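Local structure of FMN Adenylyltransferase (Candida glabrata, 3FWK) at residues Ile39-Thr42 against Lys43-Ile47; Glu49-Lys53 against Trp54-Asn58. The protein catalyses the transfer of an adenylyl group from ATP to FMN, the last step in making the flavin cofactor FAD. One frame throughout, in Å; residues are numbered along the deposited sequence.

Contact 1: residues Ile39-Thr42 against Lys43-Ile47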
loop_
_atom_site.group_PDB
_atom_site.type_symbol
_atom_site.label_atom_id
_atom_site.label_comp_id
_atom_site.label_asym_id
_atom_site.label_seq_id
_atom_site.Cartn_x
_atom_site.Cartn_y
_atom_site.Cartn_z
ATOM N N ILE A 39 11.697 -2.585 7.793
ATOM C CA ILE A 39 10.655 -3.207 8.645
ATOM C C ILE A 39 10.901 -2.947 10.107
ATOM O O ILE A 39 9.996 -2.588 10.869
ATOM C CB ILE A 39 10.542 -4.722 8.358
ATOM C CG1 ILE A 39 10.021 -4.969 6.947
ATOM C CG2 ILE A 39 9.720 -5.423 9.433
ATOM C CD1 ILE A 39 10.225 -6.415 6.440
ATOM N N ASN A 40 12.151 -3.128 10.540
ATOM C CA ASN A 40 12.468 -2.886 11.938
ATOM C C ASN A 40 12.204 -1.443 12.366
ATOM O O ASN A 40 11.695 -1.206 13.453
ATOM C CB ASN A 40 13.906 -3.311 12.227
ATOM C CG ASN A 40 14.062 -4.819 12.213
ATOM O OD1 ASN A 40 13.129 -5.542 12.525
ATOM N ND2 ASN A 40 15.245 -5.282 11.839
ATOM N N THR A 41 12.534 -0.487 11.497
ATOM C CA THR A 41 12.220 0.900 11.824
ATOM C C THR A 41 10.710 1.130 11.909
ATOM O O THR A 41 10.230 1.780 12.861
ATOM C CB THR A 41 12.827 1.850 10.796
ATOM O OG1 THR A 41 14.242 1.719 10.890
ATOM C CG2 THR A 41 12.467 3.316 11.055
ATOM N N THR A 42 9.951 0.587 10.946
ATOM C CA THR A 42 8.483 0.735 10.998
ATOM C C THR A 42 7.902 0.125 12.279
ATOM O O THR A 42 7.025 0.700 12.916
ATOM C CB THR A 42 7.877 0.121 9.736
ATOM O OG1 THR A 42 8.303 0.867 8.599
ATOM C CG2 THR A 42 6.343 0.058 9.824
ATOM N N LYS A 43 8.369 -1.079 12.620
ATOM C CA LYS A 43 7.890 -1.745 13.839
ATOM C C LYS A 43 8.162 -0.912 15.070
ATOM O O LYS A 43 7.313 -0.796 15.940
ATOM C CB LYS A 43 8.578 -3.105 14.023
ATOM C CG LYS A 43 8.104 -4.217 13.134
ATOM C CD LYS A 43 8.790 -5.532 13.647
ATOM C CE LYS A 43 8.324 -6.779 12.981
ATOM N NZ LYS A 43 8.581 -7.937 13.928
ATOM N N SER A 44 9.350 -0.305 15.153
ATOM C CA SER A 44 9.632 0.516 16.315
ATOM C C SER A 44 8.724 1.745 16.385
ATOM O O SER A 44 8.249 2.109 17.460
ATOM C CB SER A 44 11.094 0.931 16.296
ATOM O OG SER A 44 11.391 1.658 17.454
ATOM N N ILE A 45 8.473 2.389 15.246
ATOM C CA ILE A 45 7.588 3.540 15.234
ATOM C C ILE A 45 6.216 3.114 15.774
ATOM O O ILE A 45 5.628 3.823 16.598
ATOM C CB ILE A 45 7.488 4.124 13.804
ATOM C CG1 ILE A 45 8.827 4.800 13.428
ATOM C CG2 ILE A 45 6.333 5.111 13.697
ATOM C CD1 ILE A 45 8.976 5.050 11.931
ATOM N N LEU A 46 5.676 1.980 15.308
ATOM C CA LEU A 46 4.345 1.589 15.744
ATOM C C LEU A 46 4.320 1.079 17.176
ATOM O O LEU A 46 3.517 1.530 18.009
ATOM C CB LEU A 46 3.762 0.571 14.771
ATOM C CG LEU A 46 3.369 1.153 13.415
ATOM C CD1 LEU A 46 3.014 0.064 12.426
ATOM C CD2 LEU A 46 2.258 2.189 13.533
ATOM N N ILE A 47 5.186 0.106 17.483
ATOM C CA ILE A 47 5.122 -0.551 18.782
ATOM C C ILE A 47 5.637 0.353 19.903
ATOM O O ILE A 47 5.080 0.362 21.002
ATOM C CB ILE A 47 5.914 -1.873 18.731
ATOM C CG1 ILE A 47 5.222 -2.836 17.759
ATOM C CG2 ILE A 47 6.090 -2.484 20.127
ATOM C CD1 ILE A 47 5.988 -4.102 17.407
HETATM O O HOH W 1 11.376 -7.635 14.671
#
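The backbone of I39-T42 hands its four carbonyl oxygens to the N-H groups of K43-L46, about two turns of helix 31-50. The first bond runs from K43 N to I39 O at 2.8 Å; S44 to N40, I45 to T41 and L46 to T42 follow in the same i to i+4 pattern. A wider pi-type turn is superposed on the helix at 45-47.

Apolar contacts run between residues four apart. I39 and K43 lie side by side and point the same way, the lysine's methylene CE reaching the isoleucine branch methyl CG2 at 4.0 Å. Because the lysine chain stays extended beyond CG, it runs out from the helix alongside the I39 side chain and carries its ammonium outward. T41 and I45 instead cross at a slant, methyl to methyl: T41 CG2 meets I45 CD1 at 4.0 Å. The chi1 of T41, -64°, sets CG2 opposite the backbone N and leaves OG1 beside it, directed back to a weak bond with R37 O.

Polar ends look beyond these turns. A water accepts from K43 NZ at 2.9 Å and donates only weakly to N40 OD1, while the ammonium also forms a salt bridge with E84 of helix 69-86. In the buried T42, OG1 can accept from W200 NE1, while its proton has two carbonyls to choose from or share, P196 O and A38 O, so a threonine can sit on this inner side without a stranded polar atom.

The chemistry implies a two-sided helix: I39, T42, I45 and L46 are buried against neighbouring elements, whereas N40 and the lysine tip handle water and charge, with E84 probably stabilising the protonated amine.

Contact 2: residues Glu49-Lys53 against Trp54-Asn58. With BGC (beta-D-glucopyranose), chain C.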
loop_
_atom_site.group_PDB
_atom_site.type_symbol
_atom_site.label_atom_id
_atom_site.label_comp_id
_atom_site.label_asym_id
_atom_site.label_seq_id
_atom_site.Cartn_x
_atom_site.Cartn_y
_atom_site.Cartn_z
ATOM N N GLU A 49 6.497 3.942 19.557
ATOM C CA GLU A 49 6.127 5.356 19.545
ATOM C C GLU A 49 4.637 5.612 19.391
ATOM O O GLU A 49 4.171 6.705 19.686
ATOM C CB GLU A 49 6.870 6.104 18.440
ATOM C CG GLU A 49 8.384 6.058 18.504
ATOM C CD GLU A 49 8.995 6.947 17.425
ATOM O OE1 GLU A 49 8.686 8.177 17.396
ATOM O OE2 GLU A 49 9.745 6.425 16.590
ATOM N N THR A 50 3.881 4.646 18.886
ATOM C CA THR A 50 2.499 4.935 18.487
ATOM C C THR A 50 1.512 4.305 19.454
ATOM O O THR A 50 0.785 5.027 20.139
ATOM C CB THR A 50 2.221 4.480 17.050
ATOM O OG1 THR A 50 3.135 5.151 16.163
ATOM C CG2 THR A 50 0.768 4.776 16.632
ATOM N N PHE A 51 1.504 2.980 19.549
ATOM C CA PHE A 51 0.475 2.294 20.340
ATOM C C PHE A 51 0.488 2.662 21.833
ATOM O O PHE A 51 -0.575 2.675 22.433
ATOM C CB PHE A 51 0.558 0.780 20.128
ATOM C CG PHE A 51 0.286 0.330 18.697
ATOM C CD1 PHE A 51 -0.481 1.099 17.802
ATOM C CD2 PHE A 51 0.771 -0.892 18.271
ATOM C CE1 PHE A 51 -0.723 0.648 16.495
ATOM C CE2 PHE A 51 0.518 -1.336 16.991
ATOM C CZ PHE A 51 -0.229 -0.582 16.110
ATOM N N PRO A 52 1.658 2.963 22.434
ATOM C CA PRO A 52 1.587 3.398 23.841
ATOM C C PRO A 52 0.870 4.729 24.053
ATOM O O PRO A 52 0.444 5.018 25.178
ATOM C CB PRO A 52 3.065 3.525 24.238
ATOM C CG PRO A 52 3.778 2.538 23.313
ATOM C CD PRO A 52 3.052 2.757 21.996
ATOM N N LYS A 53 0.753 5.531 22.994
ATOM C CA LYS A 53 0.152 6.854 23.071
ATOM C C LYS A 53 -1.297 6.885 22.598
ATOM O O LYS A 53 -2.098 7.612 23.167
ATOM C CB LYS A 53 0.961 7.858 22.252
ATOM C CG LYS A 53 2.391 8.104 22.754
ATOM C CD LYS A 53 3.123 9.085 21.847
ATOM C CE LYS A 53 4.565 9.262 22.303
ATOM N NZ LYS A 53 4.620 9.464 23.790
ATOM N N TRP A 54 -1.607 6.163 21.515
ATOM C CA TRP A 54 -2.946 6.164 20.941
ATOM C C TRP A 54 -3.379 4.747 20.764
ATOM O O TRP A 54 -2.640 3.917 20.235
ATOM C CB TRP A 54 -2.987 6.871 19.576
ATOM C CG TRP A 54 -2.495 8.295 19.621
ATOM C CD1 TRP A 54 -3.208 9.394 20.022
ATOM C CD2 TRP A 54 -1.181 8.768 19.270
ATOM N NE1 TRP A 54 -2.413 10.510 19.967
ATOM C CE2 TRP A 54 -1.176 10.166 19.492
ATOM C CE3 TRP A 54 -0.022 8.150 18.787
ATOM C CZ2 TRP A 54 -0.046 10.965 19.253
ATOM C CZ3 TRP A 54 1.122 8.935 18.574
ATOM C CH2 TRP A 54 1.096 10.334 18.815
ATOM N N SER A 55 -4.609 4.489 21.211
ATOM C CA SER A 55 -5.199 3.157 21.129
ATOM C C SER A 55 -5.665 2.746 19.721
ATOM O O SER A 55 -6.463 3.442 19.078
ATOM C CB SER A 55 -6.389 3.055 22.083
ATOM O OG SER A 55 -7.052 1.819 21.831
ATOM N N PRO A 56 -5.151 1.631 19.225
ATOM C CA PRO A 56 -5.663 1.149 17.956
ATOM C C PRO A 56 -6.950 0.353 18.091
ATOM O O PRO A 56 -7.487 -0.097 17.074
ATOM C CB PRO A 56 -4.543 0.249 17.462
ATOM C CG PRO A 56 -3.918 -0.286 18.669
ATOM C CD PRO A 56 -3.996 0.855 19.672
ATOM N N LEU A 57 -7.445 0.167 19.314
ATOM C CA LEU A 57 -8.628 -0.688 19.508
ATOM C C LEU A 57 -9.944 0.057 19.662
ATOM O O LEU A 57 -11.013 -0.514 19.367
ATOM C CB LEU A 57 -8.436 -1.569 20.742
ATOM C CG LEU A 57 -7.140 -2.376 20.787
ATOM C CD1 LEU A 57 -7.028 -3.162 22.088
ATOM C CD2 LEU A 57 -6.979 -3.299 19.566
ATOM N N ASN A 58 -9.886 1.299 20.151
ATOM C CA ASN A 58 -11.085 1.985 20.627
ATOM C C ASN A 58 -11.542 3.114 19.703
ATOM O O ASN A 58 -12.497 3.854 20.007
ATOM C CB ASN A 58 -10.875 2.478 22.067
ATOM C CG ASN A 58 -9.901 3.628 22.158
ATOM O OD1 ASN A 58 -9.341 4.083 21.147
ATOM N ND2 ASN A 58 -9.677 4.110 23.380
HETATM C C2 BGC C . -2.277 11.640 25.164
HETATM C C3 BGC C . -2.578 12.866 24.309
HETATM C C4 BGC C . -1.316 13.322 23.587
HETATM C C5 BGC C . -0.639 12.164 22.846
HETATM C C6 BGC C . 0.731 12.575 22.308
HETATM C C1 BGC C . -1.688 10.567 24.274
HETATM O O1 BGC C . -1.396 9.428 25.070
HETATM O O2 BGC C . -3.457 11.106 25.790
HETATM O O3 BGC C . -3.030 13.927 25.172
HETATM O O4 BGC C . -1.654 14.302 22.611
HETATM O O5 BGC C . -0.459 11.046 23.730
HETATM O O6 BGC C . 1.603 12.877 23.406
#
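W54 takes a chi1 of -57°, which turns CG away from its own carbonyl carbon and lays the indole beside the preceding residue; with chi2 at -81° the ring presents a face to K53. Both residues belong to the turn by which helix 31-50 ends and the chain heads for strand 61-64 of the Rossmann-like sheet. In the lysine, chi2 and chi3 are extended and chi4 bends the end. K53 CB lies 3.8 Å from the centroid of the indole's six-membered ring, 18° off the normal, a CH-pi contact, and CD continues to the rim at CZ3. Lysine suits this place because its long aliphatic part can cover an aromatic face while the amine extends past it.

T50 O holds the turn: it accepts from W54 N at 3.0 Å, nearly straight, and from K53 N as well. T50 CG2 adds a contact with W54 CE3 at 4.1 Å, the two side chains crossing at about a right angle.

Farther along, P56 CG stands over one face of the F51 ring, 4.2 Å from its centroid, a second CH-pi contact; the rigid pyrrolidine offers its C-H groups to a ring that also meets Y85 edge-to-face and contacts Y78. In the next turn S55 OG accepts from L57 N at 3.0 Å, an ST turn, the role for which a short hydroxyl side chain is well fitted.

K53 and W54, with K162 and Y192, make the pocket of a bound beta-D-glucopyranose. The sugar approaches the indole's benzo side with its carbon skeleton, C6 lying 3.5 Å from W54 CZ2, while its anomeric hydroxyl O1 donates to K53 O at 2.7 Å.

How the contacts relate
Contacts 1 and 2 follow each other along helix 31-50, their centres 13 Å apart: the first is about two of its turns, the second its frayed end and the loop beyond. Two probable hydrogen bonds join them: I45 O with the threonine hydroxyl T50 OG1, and L46 O with F51 N, a backbone pair five apart rather than the alpha-helical four. Both mix buried and exposed residues, but contact 2 lies farther from the chain's centre and meets a sugar. Helix 69-86 borders both; helix 7-23 packs on contact 1, strands 61-64, 181-183 and 192-194 on contact 2. Their chemistry differs accordingly: repeated backbone bonds and aliphatic contacts in 39-47, CH-pi contacts to aromatic faces in 49-58.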